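Probable chitinase A (PDB 4TX8) probably hydrolyses chitin as an endochitinase of glycoside hydrolase family 18, and also carries a module of a chitin-binding family. Local coordinates at residues Pro125-Val129 and Asp166-Gln170; Asn148-Thr152 and Ile206-Phe212; Lys321-Glu325 and Val382-Tyr388. One frame throughout, in Å; residues are numbered along the deposited sequence.

The three contacts illustrate how a barrel of parallel strands is tied to its surrounding helices and loops. Interactions 1 and 2 are buried neighbours. Both pack on strand 135-143, Leu126 and Val129 on Ile136, Phe151 and Phe212 on Val138, and they meet at helix 160-171, where Ile167 CD1 lies 3.8 Å from Phe212 CE1. Interaction 1 nevertheless relies on amide and carboxylate groups and on water, whereas interaction 2 is mostly aromatic and aliphatic. Interaction 3 shares neither element and lies on the opposite side of the chain's centre, its nearest atoms about 23 Å from interaction 2. Only partly buried, it combines a lysine ammonium, a carbonyl and a ring face.

Interaction 1: residues Pro125-Val129 and Asp166-Gln170; sequences PLSQV and DIRAQ
The carboxylate of Asp166 lies flat against Ser127, whose backbone N and CB sit over one of its faces; CB is 3.5 Å from Asp166 OD1. At the carboxylate's oxygens the partners are polar: Gln162 donates to OD1, while two waters donate to OD2. One of these waters also accepts from Leu126 N and the other touches Ser127 OG, so OD2 is linked through solvent to two successive residues of the turn. At the second flat group, the Gln170 carboxamide, Val129 CB approaches obliquely, above the plane but beyond the nitrogen, 3.8 Å from NE2. Gln170 NE2 gives a fairly straight bond of 3.1 Å to Leu126 O, tilted 18° from that carbonyl's plane, and a weak one of 3.3 Å to Val129 O. A bend in the glutamine chain (chi2 -73°) carries the amide back to the turn. A water joins OE1 to Val129 O as well.

In this (beta/alpha)8 TIM barrel, residues 126-128 form a 3-10 turn in the connection between parallel strands 108-114 and 135-143, and helix 160-171 lies alongside. Leu126 O already accepts from Val129 N inside the turn, so the glutamine adds a second donor to this carbonyl. Deeper in, Leu126 CD2 meets Ile167 CG1 at 3.6 Å, the two side chains crossing obliquely, and Leu126 also touches Trp113 and Ile136 of the barrel strands.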
loop_
_atom_site.group_PDB
_atom_site.type_symbol
_atom_site.label_atom_id
_atom_site.label_comp_id
_atom_site.label_asym_id
_atom_site.label_seq_id
_atom_site.Cartn_x
_atom_site.Cartn_y
_atom_site.Cartn_z
ATOM N N PRO A 125 -0.013 11.429 -14.568
ATOM C CA PRO A 125 0.759 12.420 -13.805
ATOM C C PRO A 125 0.450 12.440 -12.305
ATOM O O PRO A 125 -0.712 12.388 -11.899
ATOM C CB PRO A 125 0.356 13.742 -14.459
ATOM C CG PRO A 125 0.083 13.363 -15.883
ATOM C CD PRO A 125 -0.571 12.005 -15.807
ATOM N N LEU A 126 1.503 12.517 -11.496
ATOM C CA LEU A 126 1.381 12.499 -10.039
ATOM C C LEU A 126 0.527 13.656 -9.518
ATOM O O LEU A 126 -0.118 13.545 -8.475
ATOM C CB LEU A 126 2.768 12.547 -9.395
ATOM C CG LEU A 126 2.833 12.304 -7.885
ATOM C CD1 LEU A 126 2.655 10.824 -7.572
ATOM C CD2 LEU A 126 4.136 12.826 -7.311
ATOM N N SER A 127 0.527 14.763 -10.254
ATOM C CA SER A 127 -0.262 15.934 -9.890
ATOM C C SER A 127 -1.764 15.647 -9.822
ATOM O O SER A 127 -2.503 16.351 -9.137
ATOM C CB SER A 127 -0.004 17.066 -10.886
ATOM O OG SER A 127 -0.324 16.657 -12.208
ATOM N N GLN A 128 -2.208 14.611 -10.528
ATOM C CA GLN A 128 -3.634 14.320 -10.653
ATOM C C GLN A 128 -4.152 13.347 -9.592
ATOM O O GLN A 128 -5.340 13.031 -9.570
ATOM C CB GLN A 128 -3.937 13.772 -12.052
ATOM C CG GLN A 128 -3.714 14.784 -13.167
ATOM C CD GLN A 128 -3.845 14.175 -14.549
ATOM O OE1 GLN A 128 -4.342 13.059 -14.704
ATOM N NE2 GLN A 128 -3.391 14.904 -15.562
ATOM N N VAL A 129 -3.266 12.870 -8.723
ATOM C CA VAL A 129 -3.671 11.996 -7.625
ATOM C C VAL A 129 -4.635 12.745 -6.704
ATOM O O VAL A 129 -4.332 13.846 -6.243
ATOM C CB VAL A 129 -2.454 11.492 -6.824
ATOM C CG1 VAL A 129 -2.901 10.788 -5.554
ATOM C CG2 VAL A 129 -1.595 10.570 -7.685
ATOM N N ASP A 166 5.651 17.938 -9.132
ATOM C CA ASP A 166 4.408 17.318 -8.684
ATOM C C ASP A 166 4.548 16.773 -7.266
ATOM O O ASP A 166 3.614 16.853 -6.467
ATOM C CB ASP A 166 3.986 16.201 -9.640
ATOM C CG ASP A 166 3.535 16.729 -10.989
ATOM O OD1 ASP A 166 3.327 17.954 -11.114
ATOM O OD2 ASP A 166 3.375 15.913 -11.925
ATOM N N ILE A 167 5.718 16.218 -6.963
ATOM C CA ILE A 167 6.021 15.741 -5.619
ATOM C C ILE A 167 5.931 16.886 -4.612
ATOM O O ILE A 167 5.256 16.767 -3.588
ATOM C CB ILE A 167 7.423 15.102 -5.550
ATOM C CG1 ILE A 167 7.451 13.801 -6.356
ATOM C CG2 ILE A 167 7.832 14.854 -4.106
ATOM C CD1 ILE A 167 8.768 13.059 -6.288
ATOM N N ARG A 168 6.602 17.995 -4.910
ATOM C CA ARG A 168 6.563 19.167 -4.039
ATOM C C ARG A 168 5.134 19.670 -3.840
ATOM O O ARG A 168 4.735 19.996 -2.722
ATOM C CB ARG A 168 7.442 20.290 -4.599
ATOM C CG ARG A 168 8.935 19.988 -4.568
ATOM C CD ARG A 168 9.772 21.210 -4.935
ATOM N NE ARG A 168 9.422 21.751 -6.246
ATOM C CZ ARG A 168 8.996 22.994 -6.454
ATOM N NH1 ARG A 168 8.698 23.398 -7.683
ATOM N NH2 ARG A 168 8.872 23.837 -5.436
ATOM N N ALA A 169 4.364 19.719 -4.924
ATOM C CA ALA A 169 2.998 20.231 -4.867
ATOM C C ALA A 169 2.107 19.355 -3.993
ATOM O O ALA A 169 1.247 19.857 -3.273
ATOM C CB ALA A 169 2.416 20.346 -6.267
ATOM N N GLN A 170 2.316 18.044 -4.057
ATOM C CA GLN A 170 1.559 17.119 -3.219
ATOM C C GLN A 170 1.993 17.237 -1.760
ATOM O O GLN A 170 1.168 17.177 -0.847
ATOM C CB GLN A 170 1.724 15.678 -3.708
ATOM C CG GLN A 170 1.007 15.368 -5.020
ATOM C CD GLN A 170 -0.503 15.270 -4.871
ATOM O OE1 GLN A 170 -1.054 15.488 -3.792
ATOM N NE2 GLN A 170 -1.181 14.932 -5.962
HETATM O O HOH W 1 3.994 13.455 -12.650
HETATM O O HOH W 2 1.808 17.240 -13.854
HETATM O O HOH W 3 -4.113 15.678 -3.991
#

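Interaction 2: residues Asn148-Thr152 and Ile206-Phe212; sequences NVSFT and ILTQYGF
Phe151 takes part in two T-shaped stacks at once, using its edge in one and a face in the other. Its edge is directed at the face of Tyr210, with ring centroids 5.1 Å apart and planes at 84°. The closest approach brings Phe151 CD2 to 3.7 Å from Tyr210 CZ, toward the rim of the tyrosine ring and not over its middle. One face of Phe151 in turn receives the edge of Phe212: the two rings are almost perpendicular (88°), and Phe212 CZ comes to 4.2 Å from Phe151 CE2. Tyr210 and Phe212 thus limit the ring from two directions, together with Val138 and Leu179 of the barrel strands. Its CG stands opposite the backbone N (chi1 175°), which sends the ring from the residue just after the short strand 149-150 toward the helix.

Strand 149-150 pairs antiparallel with barrel strand 135-143, while Ile206 and Tyr210 belong to the last turns of helix 193-210 on the outside of the TIM barrel. Gly211 leaves the helix with positive phi, and the chain then turns Phe212 inward against Val177 and Leu179 of strand 176-182, and against Phe163 of helix 160-171. Beside the aromatic cluster, Ile206 splits its branches: CG2 lies 3.9 Å from Phe151 CB, and CD1 extends to the strand backbone, 3.6 Å from Val149 O. The same CD1 meets Val149 CG1 at 4.0 Å, where the two side chains cross nearly at right angles. A single water donates to Phe151 O and also contacts Tyr210 OH.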
loop_
_atom_site.group_PDB
_atom_site.type_symbol
_atom_site.label_atom_id
_atom_site.label_comp_id
_atom_site.label_asym_id
_atom_site.label_seq_id
_atom_site.Cartn_x
_atom_site.Cartn_y
_atom_site.Cartn_z
ATOM N N ASN A 148 22.687 -2.303 -5.426
ATOM C CA ASN A 148 22.292 -1.073 -6.107
ATOM C C ASN A 148 20.802 -1.001 -6.422
ATOM O O ASN A 148 20.193 -1.985 -6.836
ATOM C CB ASN A 148 23.083 -0.907 -7.408
ATOM C CG ASN A 148 24.477 -0.354 -7.179
ATOM O OD1 ASN A 148 25.411 -1.099 -6.886
ATOM N ND2 ASN A 148 24.624 0.960 -7.318
ATOM N N VAL A 149 20.233 0.184 -6.228
ATOM C CA VAL A 149 18.850 0.465 -6.579
ATOM C C VAL A 149 18.808 1.641 -7.551
ATOM O O VAL A 149 19.578 2.588 -7.416
ATOM C CB VAL A 149 18.003 0.795 -5.326
ATOM C CG1 VAL A 149 16.590 1.216 -5.715
ATOM C CG2 VAL A 149 17.966 -0.390 -4.375
ATOM N N SER A 150 17.917 1.580 -8.536
ATOM C CA SER A 150 17.726 2.703 -9.441
ATOM C C SER A 150 16.252 3.076 -9.549
ATOM O O SER A 150 15.377 2.318 -9.133
ATOM C CB SER A 150 18.293 2.381 -10.824
ATOM O OG SER A 150 17.627 1.270 -11.392
ATOM N N PHE A 151 15.988 4.254 -10.102
ATOM C CA PHE A 151 14.623 4.689 -10.365
ATOM C C PHE A 151 14.532 5.378 -11.716
ATOM O O PHE A 151 15.334 6.258 -12.026
ATOM C CB PHE A 151 14.122 5.635 -9.273
ATOM C CG PHE A 151 12.766 6.212 -9.559
ATOM C CD1 PHE A 151 11.624 5.434 -9.420
ATOM C CD2 PHE A 151 12.631 7.525 -9.978
ATOM C CE1 PHE A 151 10.369 5.955 -9.688
ATOM C CE2 PHE A 151 11.382 8.055 -10.250
ATOM C CZ PHE A 151 10.246 7.266 -10.104
ATOM N N THR A 152 13.550 4.974 -12.514
ATOM C CA THR A 152 13.309 5.604 -13.804
ATOM C C THR A 152 11.821 5.886 -13.978
ATOM O O THR A 152 10.990 4.983 -13.877
ATOM C CB THR A 152 13.805 4.731 -14.963
ATOM O OG1 THR A 152 15.140 4.290 -14.691
ATOM C CG2 THR A 152 13.785 5.520 -16.264
ATOM N N ILE A 206 18.805 8.705 -4.931
ATOM C CA ILE A 206 17.468 8.802 -5.505
ATOM C C ILE A 206 16.576 9.719 -4.672
ATOM O O ILE A 206 15.941 10.632 -5.204
ATOM C CB ILE A 206 16.804 7.414 -5.629
ATOM C CG1 ILE A 206 17.602 6.529 -6.590
ATOM C CG2 ILE A 206 15.362 7.553 -6.096
ATOM C CD1 ILE A 206 17.148 5.082 -6.621
ATOM N N LEU A 207 16.539 9.474 -3.365
ATOM C CA LEU A 207 15.702 10.254 -2.458
ATOM C C LEU A 207 16.059 11.739 -2.490
ATOM O O LEU A 207 15.177 12.594 -2.564
ATOM C CB LEU A 207 15.820 9.718 -1.027
ATOM C CG LEU A 207 14.777 8.707 -0.539
ATOM C CD1 LEU A 207 14.474 7.648 -1.588
ATOM C CD2 LEU A 207 15.247 8.053 0.752
ATOM N N THR A 208 17.352 12.043 -2.446
ATOM C CA THR A 208 17.801 13.431 -2.428
ATOM C C THR A 208 17.541 14.124 -3.765
ATOM O O THR A 208 17.259 15.321 -3.804
ATOM C CB THR A 208 19.302 13.542 -2.079
ATOM O OG1 THR A 208 20.072 12.755 -2.995
ATOM C CG2 THR A 208 19.556 13.052 -0.664
ATOM N N GLN A 209 17.622 13.367 -4.857
ATOM C CA GLN A 209 17.385 13.926 -6.184
ATOM C C GLN A 209 15.915 14.262 -6.416
ATOM O O GLN A 209 15.584 15.349 -6.885
ATOM C CB GLN A 209 17.862 12.962 -7.273
ATOM C CG GLN A 209 17.662 13.492 -8.690
ATOM C CD GLN A 209 17.937 12.448 -9.758
ATOM O OE1 GLN A 209 18.371 11.334 -9.459
ATOM N NE2 GLN A 209 17.680 12.803 -11.012
ATOM N N TYR A 210 15.030 13.326 -6.090
ATOM C CA TYR A 210 13.614 13.502 -6.394
ATOM C C TYR A 210 12.833 14.145 -5.251
ATOM O O TYR A 210 11.794 14.763 -5.477
ATOM C CB TYR A 210 12.992 12.158 -6.775
ATOM C CG TYR A 210 13.418 11.687 -8.147
ATOM C CD1 TYR A 210 14.564 10.920 -8.316
ATOM C CD2 TYR A 210 12.685 12.030 -9.275
ATOM C CE1 TYR A 210 14.962 10.498 -9.571
ATOM C CE2 TYR A 210 13.075 11.612 -10.534
ATOM C CZ TYR A 210 14.213 10.847 -10.676
ATOM O OH TYR A 210 14.601 10.432 -11.929
ATOM N N GLY A 211 13.334 14.011 -4.029
ATOM C CA GLY A 211 12.674 14.613 -2.885
ATOM C C GLY A 211 11.592 13.732 -2.290
ATOM O O GLY A 211 10.644 14.229 -1.677
ATOM N N PHE A 212 11.724 12.423 -2.483
ATOM C CA PHE A 212 10.875 11.453 -1.798
ATOM C C PHE A 212 11.023 11.600 -0.287
ATOM O O PHE A 212 12.109 11.901 0.202
ATOM C CB PHE A 212 11.234 10.025 -2.210
ATOM C CG PHE A 212 10.921 9.703 -3.640
ATOM C CD1 PHE A 212 9.610 9.668 -4.084
ATOM C CD2 PHE A 212 11.937 9.397 -4.532
ATOM C CE1 PHE A 212 9.320 9.356 -5.399
ATOM C CE2 PHE A 212 11.652 9.082 -5.848
ATOM C CZ PHE A 212 10.340 9.063 -6.282
HETATM O O HOH W 4 16.671 9.011 -12.133
#

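Interaction 3: residues Lys321-Glu325 and Val382-Tyr388; sequences KMLIE and VKPAQAY
The final turn of helix 313-325, on the outside of the TIM barrel, is packed against the loop that leads into barrel strand 393-397, with Lys321, Ile324 and Glu325 facing Val382 to Tyr388. Lys321 runs its aliphatic chain along the loop: CD lies 3.7 Å from Pro384 CA and 4.0 Å from Val382 CG1. A bend at chi3 (62°) then delivers NZ to Lys383 O, a hydrogen bond of 2.7 Å in which the nitrogen stands well above the carbonyl plane, 50° out of it. Lys321, a buried residue, also makes a cation-pi contact with Tyr303.

Glu325 comes to the hydroxyl edge of Tyr388, but the modelled approach is implausibly close and its detail doubtful. Three residues on from Lys321, about one turn of the helix, Ile324 covers a face of the tyrosine in a CH-pi contact, CD1 being 4.0 Å from the ring centroid and 15° off its normal. The other isoleucine branch, CG2, reaches Tyr388 CE1 at 3.7 Å. On the face of the Tyr388 ring opposite Ile324 CD1, the carbonyl oxygen of Gln386 sits over the centre, 3.5 Å above the plane.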
loop_
_atom_site.group_PDB
_atom_site.type_symbol
_atom_site.label_atom_id
_atom_site.label_comp_id
_atom_site.label_asym_id
_atom_site.label_seq_id
_atom_site.Cartn_x
_atom_site.Cartn_y
_atom_site.Cartn_z
ATOM N N LYS A 321 -4.734 -6.058 15.734
ATOM C CA LYS A 321 -4.575 -6.299 17.167
ATOM C C LYS A 321 -3.263 -7.008 17.470
ATOM O O LYS A 321 -2.555 -6.634 18.399
ATOM C CB LYS A 321 -5.737 -7.123 17.723
ATOM C CG LYS A 321 -6.974 -6.315 18.050
ATOM C CD LYS A 321 -8.073 -7.204 18.605
ATOM C CE LYS A 321 -7.643 -7.868 19.900
ATOM N NZ LYS A 321 -8.724 -8.719 20.463
ATOM N N MET A 322 -2.940 -8.027 16.681
ATOM C CA MET A 322 -1.711 -8.785 16.895
ATOM C C MET A 322 -0.479 -7.883 16.833
ATOM O O MET A 322 0.449 -8.034 17.627
ATOM C CB MET A 322 -1.592 -9.917 15.874
ATOM C CG MET A 322 -2.618 -11.022 16.071
ATOM S SD MET A 322 -2.430 -12.382 14.909
ATOM C CE MET A 322 -0.809 -13.000 15.366
ATOM N N LEU A 323 -0.486 -6.931 15.905
ATOM C CA LEU A 323 0.645 -6.022 15.747
ATOM C C LEU A 323 0.727 -5.007 16.884
ATOM O O LEU A 323 1.812 -4.546 17.233
ATOM C CB LEU A 323 0.564 -5.300 14.403
ATOM C CG LEU A 323 0.986 -6.145 13.199
ATOM C CD1 LEU A 323 0.616 -5.459 11.898
ATOM C CD2 LEU A 323 2.481 -6.421 13.251
ATOM N N ILE A 324 -0.418 -4.669 17.467
ATOM C CA ILE A 324 -0.451 -3.677 18.538
ATOM C C ILE A 324 -0.260 -4.301 19.922
ATOM O O ILE A 324 0.507 -3.781 20.733
ATOM C CB ILE A 324 -1.768 -2.873 18.509
ATOM C CG1 ILE A 324 -1.899 -2.138 17.170
ATOM C CG2 ILE A 324 -1.821 -1.883 19.667
ATOM C CD1 ILE A 324 -3.223 -1.430 16.979
ATOM N N GLU A 325 -0.942 -5.410 20.195
ATOM C CA GLU A 325 -0.832 -6.055 21.507
ATOM C C GLU A 325 0.433 -6.892 21.621
ATOM O O GLU A 325 0.990 -7.054 22.705
ATOM C CB GLU A 325 -2.037 -6.959 21.796
ATOM C CG GLU A 325 -3.370 -6.484 21.262
ATOM C CD GLU A 325 -4.037 -5.456 22.138
ATOM O OE1 GLU A 325 -3.363 -4.878 23.017
ATOM O OE2 GLU A 325 -5.250 -5.226 21.937
ATOM N N VAL A 382 -14.496 -10.210 16.906
ATOM C CA VAL A 382 -13.156 -9.819 17.329
ATOM C C VAL A 382 -13.147 -8.366 17.798
ATOM O O VAL A 382 -13.486 -7.455 17.043
ATOM C CB VAL A 382 -12.129 -10.008 16.192
ATOM C CG1 VAL A 382 -10.765 -9.474 16.606
ATOM C CG2 VAL A 382 -12.038 -11.477 15.804
ATOM N N LYS A 383 -12.754 -8.165 19.052
ATOM C CA LYS A 383 -12.827 -6.856 19.693
ATOM C C LYS A 383 -11.497 -6.483 20.340
ATOM O O LYS A 383 -10.907 -7.292 21.055
ATOM C CB LYS A 383 -13.936 -6.853 20.749
ATOM C CG LYS A 383 -14.813 -5.614 20.756
ATOM C CD LYS A 383 -15.648 -5.549 22.027
ATOM C CE LYS A 383 -16.821 -4.592 21.876
ATOM N NZ LYS A 383 -17.541 -4.380 23.167
ATOM N N PRO A 384 -11.019 -5.254 20.094
ATOM C CA PRO A 384 -9.810 -4.768 20.770
ATOM C C PRO A 384 -10.003 -4.720 22.282
ATOM O O PRO A 384 -11.131 -4.539 22.742
ATOM C CB PRO A 384 -9.623 -3.358 20.199
ATOM C CG PRO A 384 -10.399 -3.344 18.933
ATOM C CD PRO A 384 -11.556 -4.269 19.141
ATOM N N ALA A 385 -8.924 -4.891 23.042
ATOM C CA ALA A 385 -9.000 -4.812 24.498
ATOM C C ALA A 385 -9.388 -3.398 24.912
ATOM O O ALA A 385 -10.286 -3.198 25.732
ATOM C CB ALA A 385 -7.680 -5.213 25.128
ATOM N N GLN A 386 -8.699 -2.422 24.333
ATOM C CA GLN A 386 -9.050 -1.021 24.505
ATOM C C GLN A 386 -9.128 -0.357 23.138
ATOM O O GLN A 386 -8.601 -0.880 22.157
ATOM C CB GLN A 386 -8.031 -0.306 25.394
ATOM C CG GLN A 386 -6.580 -0.545 24.999
ATOM C CD GLN A 386 -5.623 0.407 25.695
ATOM O OE1 GLN A 386 -5.941 1.576 25.914
ATOM N NE2 GLN A 386 -4.444 -0.092 26.049
ATOM N N ALA A 387 -9.793 0.789 23.073
ATOM C CA ALA A 387 -9.900 1.530 21.825
ATOM C C ALA A 387 -8.542 2.086 21.418
ATOM O O ALA A 387 -7.710 2.395 22.272
ATOM C CB ALA A 387 -10.919 2.651 21.958
ATOM N N TYR A 388 -8.316 2.191 20.112
ATOM C CA TYR A 388 -7.105 2.816 19.594
ATOM C C TYR A 388 -7.456 4.052 18.781
ATOM O O TYR A 388 -7.546 3.982 17.553
ATOM C CB TYR A 388 -6.306 1.846 18.724
ATOM C CG TYR A 388 -6.083 0.490 19.341
ATOM C CD1 TYR A 388 -5.331 0.345 20.500
ATOM C CD2 TYR A 388 -6.611 -0.649 18.754
ATOM C CE1 TYR A 388 -5.123 -0.897 21.060
ATOM C CE2 TYR A 388 -6.408 -1.892 19.305
ATOM C CZ TYR A 388 -5.664 -2.011 20.455
ATOM O OH TYR A 388 -5.467 -3.253 20.998
HETATM O O HOH W 5 -2.890 -1.973 24.025
#